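Local coordinates for protein methyl-coenzyme M reductase subunit gamma (Methanosarcina barkeri, PDB 1E6Y) that forms part of the nickel enzyme that reduces methyl-coenzyme M with coenzyme B, releasing methane and the mixed heterodisulfide in the last step of methanogenesis, at residues E34-T37 and A38-H42; S51-P54 and P55-E58; E141-H145 and A146-V150; V70-T73 and P74-A78. One frame throughout, in Å; residues are numbered along the deposited sequence.

Contact 1: E34-T37 and A38-H42; sequences EDLT and AVLGH
Leu-36 and Leu-40, one turn apart on helix 33-40, form the dense side of this contact. Leu-40 lays its CD1 against Leu-36 CG at 4.0 Å, while its own CG sits only 3.1 Å from Leu-36 O, the oxygen that also accepts from Leu-40 N. CG of Leu-40 points away from its carbonyl carbon (chi1 -69°), which turns the branch back along the preceding turn. Val-39 CG2 crowds the same oxygen from another direction, at 3.1 Å. Outward, Leu-36 meets Met-138 of helix 127-139 and Leu-40 meets Ile-85 of strand 82-89; with an alanine in place of Leu-40, a gap would probably open between Leu-36 and Ile-85. The helix ends here by a glycine C-terminal stop: Gly-41 N still donates to Thr-37 O (3.1 Å), but Gly-41 takes positive phi. A Schellman motif would next join His-42 N directly to Thr-37 O; instead a water fills the step, 2.7 Å from each of those atoms. This end is far looser, with Gly-41 exposed. His-42 nevertheless sets a ring face under Leu-40 O, 3.3 Å from the ring plane, and its NE2 bonds to Tyr-84 O.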
ATOM      1  N   GLU C  34     -31.413  38.137 -24.405  1.00 20.75           N
ATOM      2  CA  GLU C  34     -30.479  37.671 -25.423  1.00 21.12           C
ATOM      3  C   GLU C  34     -29.030  38.022 -25.098  1.00 19.90           C
ATOM      4  O   GLU C  34     -28.122  37.241 -25.380  1.00 19.43           O
ATOM      5  CB  GLU C  34     -30.853  38.237 -26.792  1.00 23.02           C
ATOM      6  CG  GLU C  34     -32.104  37.613 -27.400  1.00 26.64           C
ATOM      7  CD  GLU C  34     -32.160  37.750 -28.914  1.00 28.22           C
ATOM      8  OE1 GLU C  34     -31.590  38.721 -29.458  1.00 30.27           O
ATOM      9  OE2 GLU C  34     -32.773  36.877 -29.562  1.00 30.21           O
ATOM     10  N   ASP C  35     -28.817  39.199 -24.511  1.00 18.70           N
ATOM     11  CA  ASP C  35     -27.477  39.612 -24.102  1.00 18.31           C
ATOM     12  C   ASP C  35     -26.966  38.778 -22.937  1.00 17.75           C
ATOM     13  O   ASP C  35     -25.783  38.448 -22.880  1.00 17.90           O
ATOM     14  CB  ASP C  35     -27.461  41.095 -23.717  1.00 18.45           C
ATOM     15  CG  ASP C  35     -27.302  42.011 -24.917  1.00 18.85           C
ATOM     16  OD1 ASP C  35     -27.069  41.510 -26.039  1.00 19.09           O
ATOM     17  OD2 ASP C  35     -27.397  43.241 -24.731  1.00 19.05           O
ATOM     18  N   LEU C  36     -27.863  38.441 -22.014  1.00 17.24           N
ATOM     19  CA  LEU C  36     -27.530  37.549 -20.906  1.00 17.35           C
ATOM     20  C   LEU C  36     -27.127  36.169 -21.428  1.00 16.81           C
ATOM     21  O   LEU C  36     -26.107  35.617 -21.020  1.00 17.44           O
ATOM     22  CB  LEU C  36     -28.724  37.415 -19.955  1.00 17.89           C
ATOM     23  CG  LEU C  36     -28.522  36.524 -18.725  1.00 18.30           C
ATOM     24  CD1 LEU C  36     -27.444  37.103 -17.819  1.00 18.41           C
ATOM     25  CD2 LEU C  36     -29.835  36.396 -17.977  1.00 18.89           C
ATOM     26  N   THR C  37     -27.909  35.640 -22.365  1.00 16.59           N
ATOM     27  CA  THR C  37     -27.600  34.361 -22.992  1.00 15.72           C
ATOM     28  C   THR C  37     -26.271  34.422 -23.741  1.00 15.26           C
ATOM     29  O   THR C  37     -25.503  33.462 -23.726  1.00 15.26           O
ATOM     30  CB  THR C  37     -28.722  33.943 -23.963  1.00 16.12           C
ATOM     31  OG1 THR C  37     -29.942  33.782 -23.232  1.00 17.10           O
ATOM     32  CG2 THR C  37     -28.384  32.628 -24.657  1.00 16.29           C
ATOM     33  N   ALA C  38     -25.981  35.580 -24.330  1.00 14.67           N
ATOM     34  CA  ALA C  38     -24.748  35.776 -25.087  1.00 14.56           C
ATOM     35  C   ALA C  38     -23.514  35.734 -24.193  1.00 14.53           C
ATOM     36  O   ALA C  38     -22.548  35.042 -24.504  1.00 14.57           O
ATOM     37  CB  ALA C  38     -24.803  37.096 -25.841  1.00 14.70           C
ATOM     38  N   VAL C  39     -23.556  36.450 -23.072  1.00 15.03           N
ATOM     39  CA  VAL C  39     -22.408  36.504 -22.167  1.00 15.40           C
ATOM     40  C   VAL C  39     -22.168  35.171 -21.452  1.00 15.22           C
ATOM     41  O   VAL C  39     -21.030  34.829 -21.130  1.00 15.41           O
ATOM     42  CB  VAL C  39     -22.554  37.631 -21.109  1.00 16.37           C
ATOM     43  CG1 VAL C  39     -22.757  38.972 -21.795  1.00 16.58           C
ATOM     44  CG2 VAL C  39     -23.706  37.337 -20.168  1.00 17.47           C
ATOM     45  N   LEU C  40     -23.235  34.401 -21.253  1.00 14.68           N
ATOM     46  CA  LEU C  40     -23.129  33.101 -20.593  1.00 14.14           C
ATOM     47  C   LEU C  40     -22.507  32.046 -21.512  1.00 14.03           C
ATOM     48  O   LEU C  40     -21.766  31.171 -21.053  1.00 13.28           O
ATOM     49  CB  LEU C  40     -24.507  32.643 -20.109  1.00 14.06           C
ATOM     50  CG  LEU C  40     -25.097  33.464 -18.959  1.00 14.83           C
ATOM     51  CD1 LEU C  40     -26.530  33.043 -18.702  1.00 14.65           C
ATOM     52  CD2 LEU C  40     -24.251  33.287 -17.710  1.00 14.65           C
ATOM     53  N   GLY C  41     -22.831  32.122 -22.800  1.00 14.13           N
ATOM     54  CA  GLY C  41     -22.120  31.350 -23.805  1.00 14.15           C
ATOM     55  C   GLY C  41     -22.462  29.873 -23.913  1.00 14.29           C
ATOM     56  O   GLY C  41     -21.702  29.112 -24.508  1.00 14.39           O
ATOM     57  N   HIS C  42     -23.627  29.473 -23.409  1.00 14.48           N
ATOM     58  CA  HIS C  42     -24.022  28.063 -23.412  1.00 14.09           C
ATOM     59  C   HIS C  42     -24.867  27.678 -24.625  1.00 14.37           C
ATOM     60  O   HIS C  42     -25.033  26.494 -24.919  1.00 14.31           O
ATOM     61  CB  HIS C  42     -24.790  27.723 -22.134  1.00 13.47           C
ATOM     62  CG  HIS C  42     -24.087  28.134 -20.880  1.00 13.25           C
ATOM     63  ND1 HIS C  42     -22.796  27.749 -20.590  1.00 13.33           N
ATOM     64  CD2 HIS C  42     -24.484  28.922 -19.852  1.00 12.87           C
ATOM     65  CE1 HIS C  42     -22.427  28.285 -19.441  1.00 13.61           C
ATOM     66  NE2 HIS C  42     -23.433  29.001 -18.973  1.00 12.79           N
TER
HETATM   67  O   HOH W   1     -25.870  30.916 -22.912  1.00 12.47           O

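Contact 2: S51-P54 and P55-E58; sequences STHP and PLAE
His-53 and Leu-56 meet through single atoms, CE1 of the imidazole lying 4.2 Å from the methyl CD2 of the leucine, which comes at a slant to the ring. Beside them Pro-54 CB abuts Pro-55 CD at 3.5 Å, and the extended side chain of Glu-58 reaches back until its OE1 stands 4.0 Å from Pro-54 CB on the exposed flank. What fixes the imidazole is a bond to the next residue: His-53 ND1 donates to Pro-54 O over 2.7 Å at 156°, with the oxygen close to the ring plane. Its CG lies between the backbone N and the carbonyl carbon (chi1 62°), and this folds the ring over the chain that follows. The stretch is the entry to a short helix, 56-59, with Pro-55 at the N-cap position; Pro-55 O closes the first turn by accepting from Glu-58 N at 2.9 Å. At the far end of the imidazole, NE2 is hydrogen-bonded to Arg-126. Replacing His-53 by an alanine would probably leave both Pro-54 O and Arg-126 without this partner and uncover Leu-56 CD2. Further out, His-53 packs on Gly-399 and Leu-56 on Ala-398 of the beta subunit.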
ATOM      1  N   SER C  51     -31.209  19.889 -23.797  1.00 17.67           N
ATOM      2  CA  SER C  51     -31.558  19.023 -22.684  1.00 17.15           C
ATOM      3  C   SER C  51     -30.474  17.983 -22.431  1.00 16.44           C
ATOM      4  O   SER C  51     -29.705  17.644 -23.332  1.00 16.15           O
ATOM      5  CB  SER C  51     -32.894  18.331 -22.960  1.00 18.19           C
ATOM      6  OG  SER C  51     -32.804  17.484 -24.091  1.00 20.20           O
ATOM      7  N   THR C  52     -30.384  17.518 -21.189  1.00 15.23           N
ATOM      8  CA  THR C  52     -29.504  16.408 -20.850  1.00 14.70           C
ATOM      9  C   THR C  52     -30.297  15.113 -20.642  1.00 14.31           C
ATOM     10  O   THR C  52     -29.751  14.019 -20.757  1.00 14.51           O
ATOM     11  CB  THR C  52     -28.652  16.727 -19.591  1.00 14.90           C
ATOM     12  OG1 THR C  52     -27.681  15.691 -19.398  1.00 14.45           O
ATOM     13  CG2 THR C  52     -29.527  16.843 -18.349  1.00 14.89           C
ATOM     14  N   HIS C  53     -31.594  15.255 -20.375  1.00 13.86           N
ATOM     15  CA  HIS C  53     -32.518  14.123 -20.341  1.00 13.67           C
ATOM     16  C   HIS C  53     -33.920  14.603 -20.719  1.00 13.87           C
ATOM     17  O   HIS C  53     -34.168  15.808 -20.773  1.00 13.50           O
ATOM     18  CB  HIS C  53     -32.523  13.464 -18.949  1.00 13.54           C
ATOM     19  CG  HIS C  53     -32.987  14.362 -17.843  1.00 12.86           C
ATOM     20  ND1 HIS C  53     -34.310  14.712 -17.674  1.00 13.17           N
ATOM     21  CD2 HIS C  53     -32.319  14.905 -16.798  1.00 12.64           C
ATOM     22  CE1 HIS C  53     -34.437  15.425 -16.570  1.00 13.25           C
ATOM     23  NE2 HIS C  53     -33.245  15.557 -16.018  1.00 13.25           N
ATOM     24  N   PRO C  54     -34.835  13.673 -21.054  1.00 14.41           N
ATOM     25  CA  PRO C  54     -36.199  14.052 -21.444  1.00 14.13           C
ATOM     26  C   PRO C  54     -36.933  14.803 -20.332  1.00 14.46           C
ATOM     27  O   PRO C  54     -36.567  14.701 -19.157  1.00 13.65           O
ATOM     28  CB  PRO C  54     -36.874  12.713 -21.755  1.00 14.52           C
ATOM     29  CG  PRO C  54     -35.748  11.794 -22.087  1.00 15.19           C
ATOM     30  CD  PRO C  54     -34.629  12.216 -21.172  1.00 14.43           C
ATOM     31  N   PRO C  55     -37.963  15.585 -20.687  1.00 14.38           N
ATOM     32  CA  PRO C  55     -38.797  16.249 -19.680  1.00 14.50           C
ATOM     33  C   PRO C  55     -39.369  15.256 -18.669  1.00 14.12           C
ATOM     34  O   PRO C  55     -39.655  14.106 -19.009  1.00 14.12           O
ATOM     35  CB  PRO C  55     -39.896  16.913 -20.508  1.00 14.98           C
ATOM     36  CG  PRO C  55     -39.270  17.109 -21.852  1.00 15.42           C
ATOM     37  CD  PRO C  55     -38.430  15.884 -22.054  1.00 15.01           C
ATOM     38  N   LEU C  56     -39.465  15.690 -17.415  1.00 13.81           N
ATOM     39  CA  LEU C  56     -39.990  14.849 -16.343  1.00 13.82           C
ATOM     40  C   LEU C  56     -41.375  14.311 -16.688  1.00 14.16           C
ATOM     41  O   LEU C  56     -41.681  13.152 -16.418  1.00 14.16           O
ATOM     42  CB  LEU C  56     -40.059  15.639 -15.033  1.00 13.34           C
ATOM     43  CG  LEU C  56     -38.738  16.146 -14.452  1.00 13.50           C
ATOM     44  CD1 LEU C  56     -39.017  16.940 -13.191  1.00 13.43           C
ATOM     45  CD2 LEU C  56     -37.818  14.975 -14.147  1.00 13.54           C
ATOM     46  N   ALA C  57     -42.180  15.146 -17.344  1.00 14.72           N
ATOM     47  CA  ALA C  57     -43.543  14.783 -17.721  1.00 15.16           C
ATOM     48  C   ALA C  57     -43.567  13.705 -18.801  1.00 15.79           C
ATOM     49  O   ALA C  57     -44.538  12.956 -18.914  1.00 15.57           O
ATOM     50  CB  ALA C  57     -44.297  16.016 -18.199  1.00 15.47           C
ATOM     51  N   GLU C  58     -42.493  13.614 -19.579  1.00 15.82           N
ATOM     52  CA  GLU C  58     -42.408  12.612 -20.636  1.00 17.27           C
ATOM     53  C   GLU C  58     -41.983  11.239 -20.125  1.00 17.34           C
ATOM     54  O   GLU C  58     -42.612  10.231 -20.446  1.00 17.66           O
ATOM     55  CB  GLU C  58     -41.449  13.058 -21.741  1.00 18.25           C
ATOM     56  CG  GLU C  58     -41.309  12.032 -22.867  1.00 20.75           C
ATOM     57  CD  GLU C  58     -40.487  12.522 -24.043  1.00 22.47           C
ATOM     58  OE1 GLU C  58     -40.026  13.683 -24.024  1.00 23.83           O
ATOM     59  OE2 GLU C  58     -40.323  11.744 -25.005  1.00 24.00           O
TER

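Contact 3: E141-H145 and A146-V150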
ATOM      1  N   GLU C 141     -27.185  45.458  -7.442  1.00 14.34           N
ATOM      2  CA  GLU C 141     -26.010  46.044  -6.812  1.00 14.67           C
ATOM      3  C   GLU C 141     -24.968  45.014  -6.382  1.00 14.38           C
ATOM      4  O   GLU C 141     -23.829  45.378  -6.085  1.00 14.80           O
ATOM      5  CB  GLU C 141     -26.433  46.875  -5.599  1.00 14.89           C
ATOM      6  CG  GLU C 141     -27.098  46.065  -4.498  1.00 15.73           C
ATOM      7  CD  GLU C 141     -27.441  46.898  -3.284  1.00 15.70           C
ATOM      8  OE1 GLU C 141     -28.632  46.955  -2.921  1.00 16.05           O
ATOM      9  OE2 GLU C 141     -26.521  47.492  -2.687  1.00 15.88           O
ATOM     10  N   ILE C 142     -25.350  43.738  -6.356  1.00 14.03           N
ATOM     11  CA  ILE C 142     -24.424  42.672  -5.972  1.00 13.55           C
ATOM     12  C   ILE C 142     -23.223  42.620  -6.922  1.00 13.78           C
ATOM     13  O   ILE C 142     -22.139  42.186  -6.537  1.00 13.68           O
ATOM     14  CB  ILE C 142     -25.136  41.286  -5.929  1.00 13.42           C
ATOM     15  CG1 ILE C 142     -24.238  40.250  -5.239  1.00 13.52           C
ATOM     16  CG2 ILE C 142     -25.496  40.824  -7.335  1.00 13.41           C
ATOM     17  CD1 ILE C 142     -24.981  39.037  -4.718  1.00 13.86           C
ATOM     18  N   THR C 143     -23.388  43.177  -8.118  1.00 13.63           N
ATOM     19  CA  THR C 143     -22.291  43.248  -9.074  1.00 13.98           C
ATOM     20  C   THR C 143     -22.011  44.677  -9.531  1.00 14.54           C
ATOM     21  O   THR C 143     -22.920  45.391  -9.966  1.00 14.54           O
ATOM     22  CB  THR C 143     -22.574  42.385 -10.320  1.00 13.78           C
ATOM     23  OG1 THR C 143     -22.829  41.033  -9.921  1.00 13.14           O
ATOM     24  CG2 THR C 143     -21.380  42.404 -11.261  1.00 13.42           C
ATOM     25  N   ASP C 144     -20.771  45.115  -9.337  1.00 13.97           N
ATOM     26  CA  ASP C 144     -20.230  46.214 -10.125  1.00 14.13           C
ATOM     27  C   ASP C 144     -19.375  45.619 -11.233  1.00 14.11           C
ATOM     28  O   ASP C 144     -18.472  44.828 -10.966  1.00 14.25           O
ATOM     29  CB  ASP C 144     -19.370  47.137  -9.269  1.00 14.08           C
ATOM     30  CG  ASP C 144     -18.748  48.257 -10.083  1.00 14.74           C
ATOM     31  OD1 ASP C 144     -19.490  49.178 -10.478  1.00 15.19           O
ATOM     32  OD2 ASP C 144     -17.549  48.164 -10.414  1.00 14.54           O
ATOM     33  N   HIS C 145     -19.621  46.043 -12.467  1.00 13.88           N
ATOM     34  CA  HIS C 145     -19.004  45.394 -13.614  1.00 13.81           C
ATOM     35  C   HIS C 145     -17.612  45.904 -13.972  1.00 13.65           C
ATOM     36  O   HIS C 145     -16.983  45.388 -14.893  1.00 14.15           O
ATOM     37  CB  HIS C 145     -19.934  45.474 -14.823  1.00 14.03           C
ATOM     38  CG  HIS C 145     -21.135  44.592 -14.702  1.00 14.33           C
ATOM     39  ND1 HIS C 145     -21.062  43.219 -14.811  1.00 14.21           N
ATOM     40  CD2 HIS C 145     -22.427  44.879 -14.410  1.00 13.98           C
ATOM     41  CE1 HIS C 145     -22.257  42.700 -14.588  1.00 14.92           C
ATOM     42  NE2 HIS C 145     -23.101  43.684 -14.340  1.00 14.61           N
ATOM     43  N   ALA C 146     -17.111  46.870 -13.208  1.00 13.48           N
ATOM     44  CA  ALA C 146     -15.701  47.241 -13.279  1.00 13.58           C
ATOM     45  C   ALA C 146     -14.904  46.398 -12.287  1.00 13.79           C
ATOM     46  O   ALA C 146     -13.890  45.796 -12.643  1.00 14.08           O
ATOM     47  CB  ALA C 146     -15.520  48.721 -12.969  1.00 13.03           C
ATOM     48  N   LEU C 147     -15.404  46.328 -11.054  1.00 13.63           N
ATOM     49  CA  LEU C 147     -14.722  45.622  -9.975  1.00 13.67           C
ATOM     50  C   LEU C 147     -14.945  44.112 -10.024  1.00 13.68           C
ATOM     51  O   LEU C 147     -14.231  43.355  -9.367  1.00 14.61           O
ATOM     52  CB  LEU C 147     -15.172  46.170  -8.619  1.00 13.61           C
ATOM     53  CG  LEU C 147     -14.731  47.606  -8.321  1.00 13.35           C
ATOM     54  CD1 LEU C 147     -15.449  48.117  -7.093  1.00 13.83           C
ATOM     55  CD2 LEU C 147     -13.226  47.653  -8.120  1.00 13.36           C
ATOM     56  N   ALA C 148     -15.931  43.682 -10.807  1.00 13.76           N
ATOM     57  CA  ALA C 148     -16.201  42.257 -10.991  1.00 13.94           C
ATOM     58  C   ALA C 148     -16.169  41.890 -12.471  1.00 14.20           C
ATOM     59  O   ALA C 148     -16.128  42.766 -13.337  1.00 15.00           O
ATOM     60  CB  ALA C 148     -17.557  41.894 -10.388  1.00 14.46           C
ATOM     61  N   GLY C 149     -16.152  40.590 -12.750  1.00 13.55           N
ATOM     62  CA  GLY C 149     -16.219  40.117 -14.121  1.00 12.71           C
ATOM     63  C   GLY C 149     -16.804  38.721 -14.195  1.00 12.61           C
ATOM     64  O   GLY C 149     -16.577  37.904 -13.302  1.00 13.27           O
ATOM     65  N   VAL C 150     -17.615  38.470 -15.219  1.00 12.54           N
ATOM     66  CA  VAL C 150     -18.155  37.134 -15.464  1.00 11.85           C
ATOM     67  C   VAL C 150     -17.090  36.300 -16.171  1.00 12.06           C
ATOM     68  O   VAL C 150     -16.713  36.596 -17.305  1.00 12.47           O
ATOM     69  CB  VAL C 150     -19.431  37.185 -16.348  1.00 12.28           C
ATOM     70  CG1 VAL C 150     -20.141  35.839 -16.319  1.00 12.20           C
ATOM     71  CG2 VAL C 150     -20.365  38.285 -15.864  1.00 12.20           C
TER
HETATM   72  O   HOH W   2     -18.384  42.560 -15.401  1.00 14.39           O
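Asp-144 grips the backbone of Ala-146 and Leu-147 with one carboxylate oxygen. OD2 accepts from Leu-147 N at 2.9 Å in a fairly straight bond (160°) that arrives on the anti side, near the carboxylate plane. The second donor, Ala-146 N, lies 3.1 Å from the same oxygen but well above that plane, and its bond is more bent (136°). The side chain can serve both because CG stands opposite the backbone N (chi1 178°), carrying the carboxylate forward over the turn. An Asx turn results, with the bond to Leu-147 N extending it by one residue. The backbone adds a weak bond from Ala-148 N to Asp-144 O (2.8 Å), at the point where strand 148-150 begins. The other carboxylate oxygen, OD1, is bonded to Met-203 N.

On the opposite edge of the turn, His-145 ND1 holds a water in its ring plane at 2.8 Å, and that water donates to Ala-148 O at 3.1 Å; NE2 is bonded to Met-138 O, at the end of helix 127-139. Around these polar groups the packing is close. Thr-143 CG2 lies 3.4 Å above one face of the His-145 ring, displaced toward its rim, and also touches Ala-148 CB at 4.0 Å. Leu-147 CG flanks Asp-144 OD2.

All the touching residues are buried, and the carboxylate of Asp-144 is probably stabilised largely by the N-H groups of Ala-146, Leu-147 and Met-203. These three, spread over both oxygens, would be expected to favour the ionised form and to hold it against rotation.

Contact 4: V70-T73 and P74-A78; sequences VAAT and PGAAA
Helix 74-78 starts with a classical threonine N-cap, in which Thr-73 OG1 takes the N-H of Ala-76, one of the first in the helix and without a helical carbonyl to bond to, while Thr-73 O accepts the first regular helical bond, from Ala-77 N. The side-chain bond, Ala-76 N to Thr-73 OG1, measures 3.0 Å at 158°. The backbone bond, Ala-77 N to Thr-73 O, spans 2.9 Å and is almost straight. Together the two bonds make an ST motif, one from the hydroxyl and one from the carbonyl of the same residue. The hydroxyl can face the helix because OG1 is rotated to lie between the backbone N and the carbonyl carbon (chi1 62°). Position 76 is an alanine, so no side chain returns a bond to the cap residue, and the pattern stops short of a capping box.

Thr-73 OG1 has a stronger partner beyond the turn, Asp-129 OD1 of helix 127-139, and a weak bond to Ala-317 O of the beta subunit. The other oxygen of Asp-129, OD2, accepts from Gly-75 N, so one carboxylate secures the cap residue and takes up another N-H of the first turn. A negative charge at this end of a helix would probably be favoured by the helix dipole.

Methyl groups fill in around the bonds. Ala-72 CB meets Ala-76 CB at 4.0 Å, and Ala-76 CB also lies 3.3 Å from Thr-73 OG1. Pro-74, the first helical residue, presses its ring on the cap: its CD is only 3.4 Å from Thr-73 CB, tighter than usual carbon contact.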
ATOM      1  N   VAL C  70     -41.987  18.070  -3.166  1.00 13.92           N
ATOM      2  CA  VAL C  70     -41.046  19.085  -3.640  1.00 13.38           C
ATOM      3  C   VAL C  70     -41.224  19.328  -5.134  1.00 12.97           C
ATOM      4  O   VAL C  70     -40.966  18.444  -5.956  1.00 13.76           O
ATOM      5  CB  VAL C  70     -39.573  18.685  -3.370  1.00 13.02           C
ATOM      6  CG1 VAL C  70     -38.635  19.796  -3.829  1.00 12.48           C
ATOM      7  CG2 VAL C  70     -39.366  18.412  -1.889  1.00 12.85           C
ATOM      8  N   ALA C  71     -41.667  20.534  -5.476  1.00 12.54           N
ATOM      9  CA  ALA C  71     -41.900  20.908  -6.867  1.00 12.80           C
ATOM     10  C   ALA C  71     -40.580  21.047  -7.621  1.00 12.29           C
ATOM     11  O   ALA C  71     -39.659  21.726  -7.164  1.00 11.97           O
ATOM     12  CB  ALA C  71     -42.684  22.218  -6.932  1.00 12.65           C
ATOM     13  N   ALA C  72     -40.478  20.366  -8.757  1.00 12.57           N
ATOM     14  CA  ALA C  72     -39.353  20.563  -9.658  1.00 12.62           C
ATOM     15  C   ALA C  72     -39.390  21.978 -10.227  1.00 12.96           C
ATOM     16  O   ALA C  72     -40.461  22.526 -10.486  1.00 13.27           O
ATOM     17  CB  ALA C  72     -39.401  19.543 -10.784  1.00 12.58           C
ATOM     18  N   THR C  73     -38.215  22.584 -10.360  1.00 12.80           N
ATOM     19  CA  THR C  73     -38.072  23.874 -11.031  1.00 12.24           C
ATOM     20  C   THR C  73     -38.468  23.739 -12.502  1.00 12.41           C
ATOM     21  O   THR C  73     -38.488  22.633 -13.047  1.00 11.99           O
ATOM     22  CB  THR C  73     -36.614  24.355 -10.980  1.00 12.51           C
ATOM     23  OG1 THR C  73     -35.790  23.414 -11.678  1.00 12.29           O
ATOM     24  CG2 THR C  73     -36.133  24.488  -9.539  1.00 11.96           C
ATOM     25  N   PRO C  74     -38.708  24.871 -13.187  1.00 12.54           N
ATOM     26  CA  PRO C  74     -38.961  24.830 -14.632  1.00 12.05           C
ATOM     27  C   PRO C  74     -37.819  24.187 -15.428  1.00 11.48           C
ATOM     28  O   PRO C  74     -38.060  23.449 -16.383  1.00 11.55           O
ATOM     29  CB  PRO C  74     -39.158  26.300 -14.999  1.00 12.42           C
ATOM     30  CG  PRO C  74     -39.677  26.918 -13.738  1.00 12.59           C
ATOM     31  CD  PRO C  74     -38.931  26.222 -12.635  1.00 12.49           C
ATOM     32  N   GLY C  75     -36.586  24.408 -14.976  1.00 11.47           N
ATOM     33  CA  GLY C  75     -35.430  23.820 -15.635  1.00 11.07           C
ATOM     34  C   GLY C  75     -35.309  22.319 -15.443  1.00 11.35           C
ATOM     35  O   GLY C  75     -34.898  21.603 -16.358  1.00 11.79           O
ATOM     36  N   ALA C  76     -35.646  21.842 -14.247  1.00 11.17           N
ATOM     37  CA  ALA C  76     -35.676  20.408 -13.970  1.00 11.51           C
ATOM     38  C   ALA C  76     -36.791  19.737 -14.762  1.00 11.33           C
ATOM     39  O   ALA C  76     -36.580  18.698 -15.388  1.00 11.50           O
ATOM     40  CB  ALA C  76     -35.875  20.167 -12.481  1.00 12.21           C
ATOM     41  N   ALA C  77     -37.972  20.353 -14.741  1.00 11.48           N
ATOM     42  CA  ALA C  77     -39.135  19.854 -15.467  1.00 11.72           C
ATOM     43  C   ALA C  77     -38.822  19.699 -16.949  1.00 12.16           C
ATOM     44  O   ALA C  77     -39.231  18.724 -17.575  1.00 13.46           O
ATOM     45  CB  ALA C  77     -40.319  20.802 -15.277  1.00 11.68           C
ATOM     46  N   ALA C  78     -38.040  20.631 -17.487  1.00 11.40           N
ATOM     47  CA  ALA C  78     -37.698  20.624 -18.904  1.00 11.85           C
ATOM     48  C   ALA C  78     -36.539  19.687 -19.239  1.00 11.89           C
ATOM     49  O   ALA C  78     -36.327  19.351 -20.406  1.00 13.31           O
ATOM     50  CB  ALA C  78     -37.377  22.038 -19.367  1.00 10.69           C
TER

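Along the chain the order is contact 1, contact 2, contact 4, contact 3. Contacts 2 and 4 are neighbours, their centres 10 Å apart: Leu-56 N probably donates to Ala-77 O, and Leu-56 CD1 packs on Ala-72 CB, so the start of helix 56-59 is joined to the later part of helix 74-78 and to the loop leading into it. Together they form one patch of the gamma subunit against the beta subunit. Contact 1 lies about 23 Å from contact 2 and 16 Å from contact 3, centre to centre; contacts 2 and 3 are furthest apart, at 35 Å. No other chain touches contacts 1 and 3, which lie around helix 127-139 and the paired strands 82-89 and 148-150.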